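Local atomic coordinates of TCR alpha chain (Gallus gallus, PDB entry 6LIR), a protein that pairs with a TCR beta chain to form the chicken alpha-beta T-cell receptor, which probably recognises peptide antigens presented by MHC molecules. Residues 28-33 / 87-92; 77-82 / 107-112; 152-157 / 164-169; 139-144 / 180-185; 115-120 / 129-134. One frame throughout, in Å; residues are numbered along the deposited sequence.

Contact 1. Residues 28-33 / 87-92; sequences YSIQWY and CAVRGS
Gln-31 N donates to Ala-88 O at 2.8 Å, and Ala-88 N returns the bond to Gln-31 O, also at 2.8 Å. This is one hydrogen-bonded pair of the antiparallel ladder joining strands 29-35 and 84-90 of the V-set immunoglobulin domain, the C and F strands in the usual naming. The domain's hallmark lies next along the ladder, where the indole of Trp-32 packs under Cys-87. The CB of Cys-87 sits 3.6 Å from the centroid of the six-membered ring of Trp-32, over the face, a CH-pi contact. SG of Cys-87 stands higher above the same ring and closes the disulfide to Cys-20 of the other sheet, so a broad flat residue suits the place as a floor for the bridge. Ile-30 and Val-89 share that face, side by side, their branched side chains suited to a buried strand pair. On the other face, with Gln-31 and Ala-88, the chain of Arg-90 bends at chi3 (-69°) and brings NH1 to 3.0 Å from OE1 of Gln-31, the guanidinium and amide planes 36° apart. Tyr-33 has its hydroxyl bonded to the backbone N of Leu-99 of the TCR beta chain. At the end of the ladder Tyr-28 and Ser-29 both oppose Arg-90, a classic beta bulge, and beyond it CB of Tyr-28 rests 3.6 Å from CA of Ser-92.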
# COMPACT_ATOMS: atom_id res chain seq x y z
N TYR A 28 -26.81 -9.44 11.18
CA TYR A 28 -26.71 -10.51 12.17
C TYR A 28 -25.39 -10.41 12.91
O TYR A 28 -25.33 -10.65 14.12
CB TYR A 28 -26.84 -11.88 11.49
CG TYR A 28 -26.58 -13.04 12.42
CD1 TYR A 28 -27.60 -13.55 13.22
CD2 TYR A 28 -25.32 -13.63 12.51
CE1 TYR A 28 -27.37 -14.61 14.08
CE2 TYR A 28 -25.08 -14.69 13.37
CZ TYR A 28 -26.11 -15.18 14.15
OH TYR A 28 -25.87 -16.23 15.00
N SER A 29 -24.32 -10.06 12.20
CA SER A 29 -23.01 -9.88 12.81
C SER A 29 -22.26 -8.84 11.99
O SER A 29 -22.49 -8.68 10.79
CB SER A 29 -22.22 -11.19 12.87
OG SER A 29 -21.80 -11.59 11.58
N ILE A 30 -21.37 -8.12 12.66
CA ILE A 30 -20.59 -7.06 12.04
C ILE A 30 -19.13 -7.33 12.33
O ILE A 30 -18.76 -7.63 13.47
CB ILE A 30 -21.01 -5.67 12.55
CG1 ILE A 30 -22.41 -5.32 12.05
CG2 ILE A 30 -20.01 -4.61 12.11
CD1 ILE A 30 -23.04 -4.15 12.77
N GLN A 31 -18.29 -7.20 11.30
CA GLN A 31 -16.86 -7.38 11.44
C GLN A 31 -16.17 -6.17 10.83
O GLN A 31 -16.70 -5.51 9.93
CB GLN A 31 -16.36 -8.65 10.73
CG GLN A 31 -16.88 -9.94 11.33
CD GLN A 31 -16.98 -11.05 10.30
OE1 GLN A 31 -18.02 -11.69 10.16
NE2 GLN A 31 -15.89 -11.28 9.57
N TRP A 32 -14.96 -5.92 11.30
CA TRP A 32 -14.15 -4.84 10.78
C TRP A 32 -12.77 -5.39 10.47
O TRP A 32 -12.23 -6.21 11.22
CB TRP A 32 -14.04 -3.68 11.77
CG TRP A 32 -15.22 -2.76 11.77
CD1 TRP A 32 -16.41 -2.96 12.40
CD2 TRP A 32 -15.32 -1.50 11.10
NE1 TRP A 32 -17.25 -1.89 12.17
CE2 TRP A 32 -16.61 -0.98 11.37
CE3 TRP A 32 -14.45 -0.75 10.29
CZ2 TRP A 32 -17.04 0.24 10.88
CZ3 TRP A 32 -14.89 0.47 9.80
CH2 TRP A 32 -16.17 0.95 10.09
N TYR A 33 -12.21 -4.92 9.36
CA TYR A 33 -10.89 -5.32 8.90
C TYR A 33 -10.11 -4.06 8.56
O TYR A 33 -10.68 -2.98 8.36
CB TYR A 33 -10.97 -6.22 7.65
CG TYR A 33 -11.62 -7.57 7.87
CD1 TYR A 33 -13.00 -7.69 7.98
CD2 TYR A 33 -10.85 -8.72 7.93
CE1 TYR A 33 -13.59 -8.93 8.17
CE2 TYR A 33 -11.43 -9.96 8.12
CZ TYR A 33 -12.80 -10.06 8.24
OH TYR A 33 -13.37 -11.30 8.43
N CYS A 87 -15.62 -2.34 6.89
CA CYS A 87 -16.66 -3.03 7.65
C CYS A 87 -17.27 -4.09 6.75
O CYS A 87 -17.32 -3.94 5.53
CB CYS A 87 -17.74 -2.07 8.15
SG CYS A 87 -18.64 -1.23 6.84
N ALA A 88 -17.68 -5.19 7.36
CA ALA A 88 -18.31 -6.30 6.65
C ALA A 88 -19.46 -6.80 7.50
O ALA A 88 -19.28 -7.08 8.69
CB ALA A 88 -17.31 -7.43 6.38
N VAL A 89 -20.65 -6.88 6.91
CA VAL A 89 -21.85 -7.22 7.66
C VAL A 89 -22.50 -8.46 7.05
O VAL A 89 -22.35 -8.76 5.86
CB VAL A 89 -22.86 -6.05 7.69
CG1 VAL A 89 -22.18 -4.78 8.19
CG2 VAL A 89 -23.47 -5.83 6.32
N ARG A 90 -23.24 -9.18 7.88
CA ARG A 90 -23.98 -10.36 7.48
C ARG A 90 -25.44 -10.17 7.86
O ARG A 90 -25.74 -9.82 9.00
CB ARG A 90 -23.42 -11.63 8.12
CG ARG A 90 -23.07 -12.71 7.11
CD ARG A 90 -22.66 -14.01 7.79
NE ARG A 90 -21.37 -13.88 8.46
CZ ARG A 90 -20.20 -14.09 7.87
NH1 ARG A 90 -19.07 -13.94 8.55
NH2 ARG A 90 -20.15 -14.44 6.59
N GLY A 91 -26.33 -10.39 6.89
CA GLY A 91 -27.75 -10.24 7.15
C GLY A 91 -28.31 -11.38 7.98
O GLY A 91 -29.34 -11.22 8.64
N SER A 92 -27.66 -12.54 7.94
CA SER A 92 -28.10 -13.72 8.65
C SER A 92 -26.88 -14.57 8.97
O SER A 92 -25.79 -14.34 8.44
CB SER A 92 -29.10 -14.53 7.83
OG SER A 92 -28.42 -15.50 7.05

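Contact 2. Residues 77-82 / 107-112; sequences PRLGDA and VQPHIT
Val-107 presses both its methyls against the turn at 77-82 and carries most of its segment's side of the contact. Its CG1 lies 3.6 Å from the carbonyl O of Arg-78, while CG2 reaches CB of Pro-77 at 4.1 Å. With CG1 anti to the backbone N (chi1 176°), both methyls come close to that carbonyl; a beta-branched residue gives this breadth close to its own strand. Pro-77 and Ala-82 both border the CG2 methyl. The turn is a short 3-10 segment, 79-81, in the loop between the E and F strands of the V domain, and Val-107 stands near the end of the G strand, so the two meet where the chain leaves for the constant domain. Asp-81 shapes the turn: its OD2 accepts the backbone N-H of Arg-78 at 2.8 Å, nearly straight at 174°, while OD1 makes a salt bridge to Arg-34. An aspartate suits the place because its short carboxylate can serve both partners. Away from the Val-107 side chain the fit slackens: CD1 of Leu-79 meets CG of Pro-109 only at 4.2 Å, the two side chains crossing at a slant. On the exposed side, Arg-78 turns its CB away, and its NH1 stands 3.5 Å from OD2 of Asp-81, a charge pairing in which no N-H points at the oxygen.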
# COMPACT_ATOMS: atom_id res chain seq x y z
N PRO A 77 -4.78 6.65 17.76
CA PRO A 77 -4.15 6.29 16.48
C PRO A 77 -2.70 6.73 16.42
O PRO A 77 -2.35 7.85 16.80
CB PRO A 77 -5.00 7.04 15.45
CG PRO A 77 -6.24 7.51 16.19
CD PRO A 77 -5.74 7.74 17.59
N ARG A 78 -1.85 5.83 15.94
CA ARG A 78 -0.46 6.14 15.66
C ARG A 78 -0.21 5.97 14.16
O ARG A 78 -1.07 5.49 13.42
CB ARG A 78 0.49 5.26 16.47
CG ARG A 78 0.48 5.54 17.97
CD ARG A 78 0.86 4.30 18.77
NE ARG A 78 -0.01 3.16 18.47
CZ ARG A 78 0.32 2.15 17.67
NH1 ARG A 78 -0.54 1.16 17.45
NH2 ARG A 78 1.51 2.14 17.08
N LEU A 79 0.99 6.36 13.74
CA LEU A 79 1.33 6.32 12.32
C LEU A 79 1.11 4.93 11.73
O LEU A 79 0.66 4.79 10.59
CB LEU A 79 2.78 6.77 12.12
CG LEU A 79 3.32 6.84 10.69
CD1 LEU A 79 2.41 7.69 9.81
CD2 LEU A 79 4.74 7.39 10.69
N GLY A 80 1.37 3.89 12.52
CA GLY A 80 1.18 2.53 12.07
C GLY A 80 -0.28 2.14 11.87
O GLY A 80 -0.53 1.08 11.29
N ASP A 81 -1.22 2.96 12.32
CA ASP A 81 -2.64 2.68 12.17
C ASP A 81 -3.22 3.26 10.89
O ASP A 81 -4.43 3.10 10.64
CB ASP A 81 -3.41 3.22 13.38
CG ASP A 81 -3.02 2.55 14.67
OD1 ASP A 81 -2.95 1.30 14.68
OD2 ASP A 81 -2.76 3.25 15.66
N ALA A 82 -2.41 3.91 10.07
CA ALA A 82 -2.85 4.39 8.77
C ALA A 82 -3.10 3.20 7.85
O ALA A 82 -2.18 2.45 7.52
CB ALA A 82 -1.81 5.33 8.16
N VAL A 107 -2.93 9.23 9.28
CA VAL A 107 -2.58 9.65 10.63
C VAL A 107 -1.36 10.54 10.53
O VAL A 107 -0.28 10.09 10.11
CB VAL A 107 -2.32 8.45 11.55
CG1 VAL A 107 -1.87 8.93 12.93
CG2 VAL A 107 -3.55 7.57 11.65
N GLN A 108 -1.52 11.80 10.92
CA GLN A 108 -0.46 12.80 10.79
C GLN A 108 0.32 12.90 12.08
O GLN A 108 -0.24 13.31 13.11
CB GLN A 108 -1.05 14.15 10.41
CG GLN A 108 -1.62 14.20 9.01
CD GLN A 108 -2.97 14.88 8.95
OE1 GLN A 108 -3.87 14.42 8.25
NE2 GLN A 108 -3.12 15.97 9.69
N PRO A 109 1.61 12.58 12.07
CA PRO A 109 2.43 12.75 13.27
C PRO A 109 2.63 14.22 13.61
O PRO A 109 2.48 15.11 12.77
CB PRO A 109 3.76 12.08 12.91
CG PRO A 109 3.49 11.30 11.65
CD PRO A 109 2.38 12.01 10.95
N HIS A 110 2.93 14.47 14.88
CA HIS A 110 3.23 15.82 15.31
C HIS A 110 4.67 16.12 14.94
O HIS A 110 5.57 15.30 15.16
CB HIS A 110 3.04 16.01 16.82
CG HIS A 110 2.93 17.45 17.23
ND1 HIS A 110 3.64 17.99 18.28
CD2 HIS A 110 2.20 18.47 16.71
CE1 HIS A 110 3.35 19.27 18.40
NE2 HIS A 110 2.48 19.59 17.46
N ILE A 111 4.89 17.28 14.35
CA ILE A 111 6.18 17.60 13.76
C ILE A 111 6.53 19.03 14.14
O ILE A 111 5.65 19.89 14.27
CB ILE A 111 6.18 17.44 12.22
CG1 ILE A 111 5.07 18.27 11.58
CG2 ILE A 111 6.09 15.97 11.83
CD1 ILE A 111 5.58 19.52 10.90
N THR A 112 7.82 19.26 14.33
CA THR A 112 8.33 20.61 14.44
C THR A 112 8.93 20.94 13.09
O THR A 112 9.86 20.24 12.65
CB THR A 112 9.39 20.69 15.51
OG1 THR A 112 10.52 19.90 15.11
CG2 THR A 112 8.84 20.15 16.83

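Contact 3. Residues 152-157 / 164-169; sequences TVVEVA and EASYLS
Val-153 drops its CG2 methyl onto the ring of Tyr-167, a clear bump in this contact. The methyl lies 3.7 Å from the ring centroid, over the face but shifted toward the rim, and closest to CE2 of Tyr-167 at 3.4 Å. With CG2 of Val-153 beside its own backbone N, the methyl projects toward the tyrosine, while CG1 lies 3.5 Å from the carbonyl O of Ser-166. Farther along the same face, the methyl of Ala-165 takes up little height, and CG of Glu-155 comes alongside it at 4.2 Å; a small residue here accommodates the extended glutamate chain. The two strands, 150-156 and 164-174, form a beta hairpin at one edge of the four-stranded sheet of the constant domain, paired by six backbone hydrogen bonds from Thr-152 with Leu-168 to Val-156 with Glu-164. The other face carries a second interlock: CD1 of Leu-168 comes against CG2 of Val-154 at 3.8 Å, the side chains crossing near a right angle. Ser-166, beside them, is small enough for CG2 of Val-154 to lie 3.9 Å from its OG. This face is the one turned to the TCR beta chain, whose Arg-186 hydrogen-bonds Ser-166 OG and whose Lys-136 makes a salt bridge with Glu-164 OE1, while OE2 of Glu-164 is bonded to Thr-158. Gly-167 of the beta chain packs against Val-154 and Thr-152.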
# COMPACT_ATOMS: atom_id res chain seq x y z
N THR A 152 5.60 11.40 1.44
CA THR A 152 5.55 10.30 2.39
C THR A 152 5.91 10.83 3.77
O THR A 152 6.34 11.97 3.94
CB THR A 152 6.50 9.17 2.01
OG1 THR A 152 6.58 9.06 0.58
CG2 THR A 152 5.99 7.86 2.57
N VAL A 153 5.71 9.96 4.77
CA VAL A 153 6.15 10.20 6.15
C VAL A 153 6.93 8.98 6.59
O VAL A 153 6.51 7.84 6.36
CB VAL A 153 4.96 10.44 7.11
CG1 VAL A 153 5.43 11.19 8.35
CG2 VAL A 153 3.85 11.19 6.42
N VAL A 154 8.07 9.21 7.24
CA VAL A 154 8.92 8.13 7.72
C VAL A 154 9.31 8.43 9.16
O VAL A 154 9.18 9.56 9.65
CB VAL A 154 10.18 7.93 6.86
CG1 VAL A 154 9.81 7.64 5.41
CG2 VAL A 154 11.08 9.16 6.94
N GLU A 155 9.81 7.41 9.84
CA GLU A 155 10.32 7.55 11.20
C GLU A 155 11.77 7.08 11.20
O GLU A 155 12.08 6.02 10.65
CB GLU A 155 9.50 6.74 12.20
CG GLU A 155 8.06 7.18 12.36
CD GLU A 155 7.31 6.35 13.39
OE1 GLU A 155 6.75 6.95 14.33
OE2 GLU A 155 7.29 5.11 13.26
N VAL A 156 12.64 7.85 11.84
CA VAL A 156 14.05 7.52 11.96
C VAL A 156 14.40 7.44 13.44
O VAL A 156 13.97 8.28 14.24
CB VAL A 156 14.95 8.55 11.23
CG1 VAL A 156 16.42 8.16 11.35
CG2 VAL A 156 14.54 8.64 9.77
N ALA A 157 15.19 6.43 13.81
CA ALA A 157 15.57 6.22 15.21
C ALA A 157 16.83 7.03 15.52
O ALA A 157 17.93 6.69 15.09
CB ALA A 157 15.79 4.73 15.47
N GLU A 164 11.60 9.69 15.78
CA GLU A 164 11.06 10.94 15.26
C GLU A 164 10.47 10.73 13.87
O GLU A 164 10.98 9.95 13.07
CB GLU A 164 12.12 12.04 15.17
CG GLU A 164 13.26 11.93 16.16
CD GLU A 164 14.38 12.90 15.83
OE1 GLU A 164 14.29 13.58 14.78
OE2 GLU A 164 15.33 13.00 16.63
N ALA A 165 9.41 11.49 13.58
CA ALA A 165 8.73 11.42 12.30
C ALA A 165 9.05 12.67 11.48
O ALA A 165 9.25 13.76 12.03
CB ALA A 165 7.22 11.28 12.48
N SER A 166 9.06 12.50 10.16
CA SER A 166 9.36 13.62 9.28
C SER A 166 8.72 13.35 7.93
O SER A 166 8.69 12.21 7.46
CB SER A 166 10.87 13.82 9.12
OG SER A 166 11.50 12.65 8.61
N TYR A 167 8.22 14.42 7.31
CA TYR A 167 7.64 14.33 5.99
C TYR A 167 8.73 14.47 4.94
O TYR A 167 9.74 15.15 5.16
CB TYR A 167 6.59 15.42 5.78
CG TYR A 167 5.23 15.12 6.36
CD1 TYR A 167 4.97 15.29 7.72
CD2 TYR A 167 4.19 14.68 5.55
CE1 TYR A 167 3.72 15.02 8.25
CE2 TYR A 167 2.94 14.42 6.06
CZ TYR A 167 2.71 14.58 7.42
OH TYR A 167 1.47 14.31 7.93
N LEU A 168 8.51 13.84 3.79
CA LEU A 168 9.43 13.94 2.67
C LEU A 168 8.61 14.03 1.40
O LEU A 168 7.65 13.28 1.22
CB LEU A 168 10.36 12.71 2.58
CG LEU A 168 11.10 12.22 3.83
CD1 LEU A 168 11.73 10.86 3.57
CD2 LEU A 168 12.16 13.23 4.25
N SER A 169 9.00 14.95 0.53
CA SER A 169 8.42 15.08 -0.80
C SER A 169 9.55 15.03 -1.82
O SER A 169 10.66 15.51 -1.55
CB SER A 169 7.61 16.38 -0.95
OG SER A 169 6.30 16.22 -0.43

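Contact 4. Residues 139-144 / 180-185; sequences EKLDLS and CGAKHE
Lys-140 lays its CB over one face of the imidazole of His-184, 3.8 Å from the ring centroid and shifted toward the rim, near CE1. The ring is brought there by a first torsion that sets CG opposite the backbone N (chi1 -167°). CD2 of the same His-184 ring lies 3.8 Å from CA of Leu-141. Beyond CB the extended lysine chain crosses Glu-185 at about a right angle; NZ of Lys-140 stays 4.3 Å from OE2 of Glu-185, opposite charges near each other but not in contact, as suits two long flexible chains near the surface. Ala-182 offers its CB to two leucines, CD1 of Leu-141 at 3.7 Å and CD1 of Leu-143 at 3.8 Å, a small side chain that both bulky ones can approach.

The backbone behind these groups is a short, rather slack antiparallel ladder. Asp-142 N donates to Lys-183 O at 2.7 Å, but the return bond from Lys-183 N to Asp-142 O is weak, as is that from Glu-185 N to Lys-140 O. A second shell fixes the histidine: His-184 ND1 donates to Glu-185 O at 3.1 Å. Its NE2 is bonded to the backbone N of Ser-137, and Phe-187 meets the ring nearly at right angles. Strand 141-142 forms one edge of a three-stranded sheet whose middle strand is 181-184 and other edge 188-191, while Leu-141 and Leu-143 pack against Ile-133 of the four-stranded sheet.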
# COMPACT_ATOMS: atom_id res chain seq x y z
N GLU A 139 0.62 21.14 5.54
CA GLU A 139 -0.35 22.17 5.19
C GLU A 139 0.29 23.51 4.86
O GLU A 139 -0.37 24.37 4.28
CB GLU A 139 -1.36 22.36 6.33
CG GLU A 139 -0.78 22.99 7.59
CD GLU A 139 -0.12 21.98 8.50
OE1 GLU A 139 0.52 22.40 9.48
OE2 GLU A 139 -0.23 20.76 8.22
N LYS A 140 1.57 23.70 5.20
CA LYS A 140 2.25 24.95 4.93
C LYS A 140 3.19 24.89 3.74
O LYS A 140 3.63 25.94 3.26
CB LYS A 140 3.05 25.40 6.16
CG LYS A 140 2.21 25.72 7.39
CD LYS A 140 3.08 26.34 8.47
CE LYS A 140 2.31 26.56 9.76
NZ LYS A 140 3.16 27.26 10.77
N LEU A 141 3.51 23.70 3.24
CA LEU A 141 4.43 23.58 2.12
C LEU A 141 3.70 23.86 0.82
O LEU A 141 2.58 23.38 0.60
CB LEU A 141 5.08 22.20 2.08
CG LEU A 141 6.10 21.99 0.96
CD1 LEU A 141 7.44 22.63 1.32
CD2 LEU A 141 6.27 20.51 0.63
N ASP A 142 4.34 24.63 -0.06
CA ASP A 142 3.77 24.99 -1.35
C ASP A 142 4.61 24.37 -2.44
O ASP A 142 5.74 24.80 -2.70
CB ASP A 142 3.68 26.51 -1.52
CG ASP A 142 2.94 26.91 -2.78
OD1 ASP A 142 1.76 26.53 -2.92
OD2 ASP A 142 3.55 27.59 -3.64
N LEU A 143 4.05 23.37 -3.11
CA LEU A 143 4.64 22.72 -4.26
C LEU A 143 3.68 22.89 -5.44
O LEU A 143 3.41 21.96 -6.20
CB LEU A 143 4.94 21.25 -3.99
CG LEU A 143 6.33 20.78 -4.44
CD1 LEU A 143 7.39 21.82 -4.14
CD2 LEU A 143 6.69 19.45 -3.80
N SER A 144 3.16 24.11 -5.55
CA SER A 144 2.17 24.45 -6.57
C SER A 144 2.72 24.25 -7.97
O SER A 144 2.01 23.78 -8.86
CB SER A 144 1.72 25.90 -6.39
OG SER A 144 2.84 26.73 -6.14
N CYS A 180 14.78 22.95 -8.27
CA CYS A 180 14.42 22.40 -6.98
C CYS A 180 14.09 23.55 -6.05
O CYS A 180 14.98 24.31 -5.66
CB CYS A 180 15.63 21.62 -6.45
SG CYS A 180 15.45 20.49 -5.09
N GLY A 181 12.82 23.66 -5.67
CA GLY A 181 12.46 24.64 -4.68
C GLY A 181 11.11 24.36 -4.05
O GLY A 181 10.41 23.40 -4.40
N ALA A 182 10.76 25.24 -3.12
CA ALA A 182 9.43 25.30 -2.54
C ALA A 182 9.29 26.58 -1.73
O ALA A 182 10.28 27.25 -1.43
CB ALA A 182 9.13 24.08 -1.66
N LYS A 183 8.05 26.92 -1.40
CA LYS A 183 7.76 28.01 -0.47
C LYS A 183 7.01 27.46 0.73
O LYS A 183 6.11 26.63 0.59
CB LYS A 183 6.97 29.13 -1.14
CG LYS A 183 7.70 29.74 -2.32
CD LYS A 183 6.76 30.14 -3.43
CE LYS A 183 6.14 31.49 -3.13
NZ LYS A 183 5.51 32.10 -4.33
N HIS A 184 7.40 27.92 1.92
CA HIS A 184 6.86 27.37 3.16
C HIS A 184 6.58 28.51 4.13
O HIS A 184 7.47 29.32 4.41
CB HIS A 184 7.83 26.36 3.79
CG HIS A 184 7.23 25.54 4.89
ND1 HIS A 184 6.93 26.06 6.13
CD2 HIS A 184 6.90 24.23 4.95
CE1 HIS A 184 6.43 25.11 6.90
NE2 HIS A 184 6.40 23.99 6.21
N GLU A 185 5.34 28.58 4.60
CA GLU A 185 4.90 29.60 5.55
C GLU A 185 5.88 29.74 6.71
O GLU A 185 6.16 28.78 7.43
CB GLU A 185 3.51 29.23 6.08
CG GLU A 185 2.86 30.29 6.96
CD GLU A 185 1.35 30.14 7.02
OE1 GLU A 185 0.65 30.94 6.35
OE2 GLU A 185 0.87 29.23 7.72

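Contact 5. Residues 115-120 / 129-134; sequences PSVYRL and EMCLIT
Val-117 turns CG1 opposite its backbone N (chi1 172°), setting that methyl 3.8 Å from SG of Cys-131 and leaving CG2 to lie 3.7 Å from CG1 of Ile-133. The valine and isoleucine run side by side, branched residues packed on the face of the sheet that carries the disulfide from Cys-131 to Cys-180. Arg-119, on the same face, bends at chi2 and chi3, so that the carboxylate of Glu-129 comes over one face of its guanidinium. OE2 of Glu-129 stands 2.9 Å from NH1 of Arg-119 but well out of the guanidinium plane, the two planes 79° apart, so the salt bridge rests on charge and no N-H is aimed at the oxygen. NH2 of Arg-119 has a second partner, Asp-194. On the other face CE2 of Tyr-118 meets OG1 of Thr-134 at the ring edge, 3.8 Å away, while Leu-120 packs CB against CB of Met-130 at 4.2 Å. The TCR beta chain packs on that face: its Glu-133 hydrogen-bonds the hydroxyl of Tyr-118, Val-140 packs on Leu-120 and Phe-124 on Met-130, so large apolar and aromatic side chains suit it. Six backbone hydrogen bonds knit the hairpin, among them Leu-132 N to Tyr-118 O at 2.8 Å. Strand 116-121 is one of the two outermost strands of the sheet within this chain, and strand 128-134 lies between it and strand 164-174, which bonds its backbone at Glu-129, Cys-131 and Ile-133.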
# COMPACT_ATOMS: atom_id res chain seq x y z
N PRO A 115 11.76 23.23 7.34
CA PRO A 115 11.78 22.80 5.94
C PRO A 115 13.14 23.02 5.30
O PRO A 115 13.76 24.07 5.48
CB PRO A 115 10.70 23.66 5.27
CG PRO A 115 10.40 24.76 6.22
CD PRO A 115 11.03 24.50 7.54
N SER A 116 13.60 22.01 4.57
CA SER A 116 14.83 22.12 3.80
C SER A 116 14.61 21.45 2.45
O SER A 116 13.80 20.53 2.32
CB SER A 116 16.02 21.47 4.51
OG SER A 116 16.18 22.01 5.81
N VAL A 117 15.32 21.95 1.45
CA VAL A 117 15.24 21.45 0.09
C VAL A 117 16.65 21.09 -0.36
O VAL A 117 17.61 21.80 -0.03
CB VAL A 117 14.57 22.49 -0.84
CG1 VAL A 117 14.67 22.06 -2.26
CG2 VAL A 117 13.11 22.65 -0.46
N TYR A 118 16.78 20.00 -1.10
CA TYR A 118 18.09 19.53 -1.54
C TYR A 118 17.99 18.94 -2.93
O TYR A 118 16.96 18.38 -3.32
CB TYR A 118 18.67 18.45 -0.61
CG TYR A 118 18.65 18.78 0.86
CD1 TYR A 118 19.63 19.58 1.43
CD2 TYR A 118 17.66 18.27 1.69
CE1 TYR A 118 19.62 19.87 2.79
CE2 TYR A 118 17.63 18.56 3.04
CZ TYR A 118 18.62 19.36 3.58
OH TYR A 118 18.59 19.64 4.93
N ARG A 119 19.09 19.04 -3.67
CA ARG A 119 19.22 18.42 -4.98
C ARG A 119 20.10 17.19 -4.85
O ARG A 119 21.13 17.23 -4.17
CB ARG A 119 19.84 19.39 -5.99
CG ARG A 119 18.83 20.20 -6.77
CD ARG A 119 19.23 21.66 -6.79
NE ARG A 119 20.53 21.88 -7.41
CZ ARG A 119 20.72 22.11 -8.70
NH1 ARG A 119 19.68 22.15 -9.53
NH2 ARG A 119 21.95 22.30 -9.17
N LEU A 120 19.70 16.11 -5.50
CA LEU A 120 20.44 14.87 -5.44
C LEU A 120 20.79 14.42 -6.84
O LEU A 120 20.05 14.67 -7.80
CB LEU A 120 19.64 13.76 -4.75
CG LEU A 120 18.88 14.09 -3.47
CD1 LEU A 120 18.19 12.83 -2.94
CD2 LEU A 120 19.81 14.67 -2.43
N GLU A 129 18.19 14.50 -11.97
CA GLU A 129 18.29 15.15 -10.67
C GLU A 129 17.01 14.92 -9.89
O GLU A 129 15.92 14.94 -10.47
CB GLU A 129 18.57 16.65 -10.81
CG GLU A 129 19.83 17.11 -10.11
CD GLU A 129 20.08 18.60 -10.28
OE1 GLU A 129 21.23 18.97 -10.61
OE2 GLU A 129 19.14 19.39 -10.07
N MET A 130 17.15 14.69 -8.59
CA MET A 130 16.01 14.45 -7.71
C MET A 130 15.94 15.56 -6.67
O MET A 130 16.94 15.88 -6.02
CB MET A 130 16.13 13.09 -7.02
CG MET A 130 15.03 12.79 -6.00
SD MET A 130 13.44 12.38 -6.74
CE MET A 130 13.81 10.77 -7.46
N CYS A 131 14.76 16.15 -6.52
CA CYS A 131 14.55 17.21 -5.56
C CYS A 131 13.94 16.63 -4.29
O CYS A 131 12.89 15.98 -4.35
CB CYS A 131 13.67 18.31 -6.14
SG CYS A 131 13.52 19.84 -5.18
N LEU A 132 14.57 16.88 -3.16
CA LEU A 132 14.11 16.36 -1.88
C LEU A 132 13.72 17.51 -0.95
O LEU A 132 14.56 18.36 -0.62
CB LEU A 132 15.20 15.50 -1.25
CG LEU A 132 14.93 14.93 0.15
CD1 LEU A 132 13.78 13.91 0.17
CD2 LEU A 132 16.20 14.32 0.74
N ILE A 133 12.46 17.53 -0.52
CA ILE A 133 11.97 18.46 0.49
C ILE A 133 11.70 17.68 1.77
O ILE A 133 10.94 16.71 1.76
CB ILE A 133 10.71 19.19 0.01
CG1 ILE A 133 10.94 19.83 -1.36
CG2 ILE A 133 10.30 20.25 1.03
CD1 ILE A 133 10.40 19.00 -2.52
N THR A 134 12.31 18.11 2.88
CA THR A 134 12.24 17.37 4.13
C THR A 134 11.75 18.24 5.28
O THR A 134 11.76 19.48 5.20
CB THR A 134 13.61 16.79 4.52
OG1 THR A 134 14.45 17.84 5.00
CG2 THR A 134 14.27 16.13 3.34

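In the fold
Contact 1 lies in the variable domain, and contacts 3, 4 and 5 build the constant domain at the other end of the chain; the centres of contacts 1 and 5 are about 46 Å apart. Contact 2 sits at the junction: it shares a sheet with contact 1 through strands 84-90 and 97-108, and touches contact 3, where CB of Pro-109 meets CB of Ala-165 at 3.6 Å. Contacts 3 and 5 belong to one sheet, with centres about 14 Å apart, and both face the TCR beta chain. Contact 4 belongs to the facing sheet, tied to contact 5 by the Cys-131 to Cys-180 disulfide, SG to SG 2.0 Å.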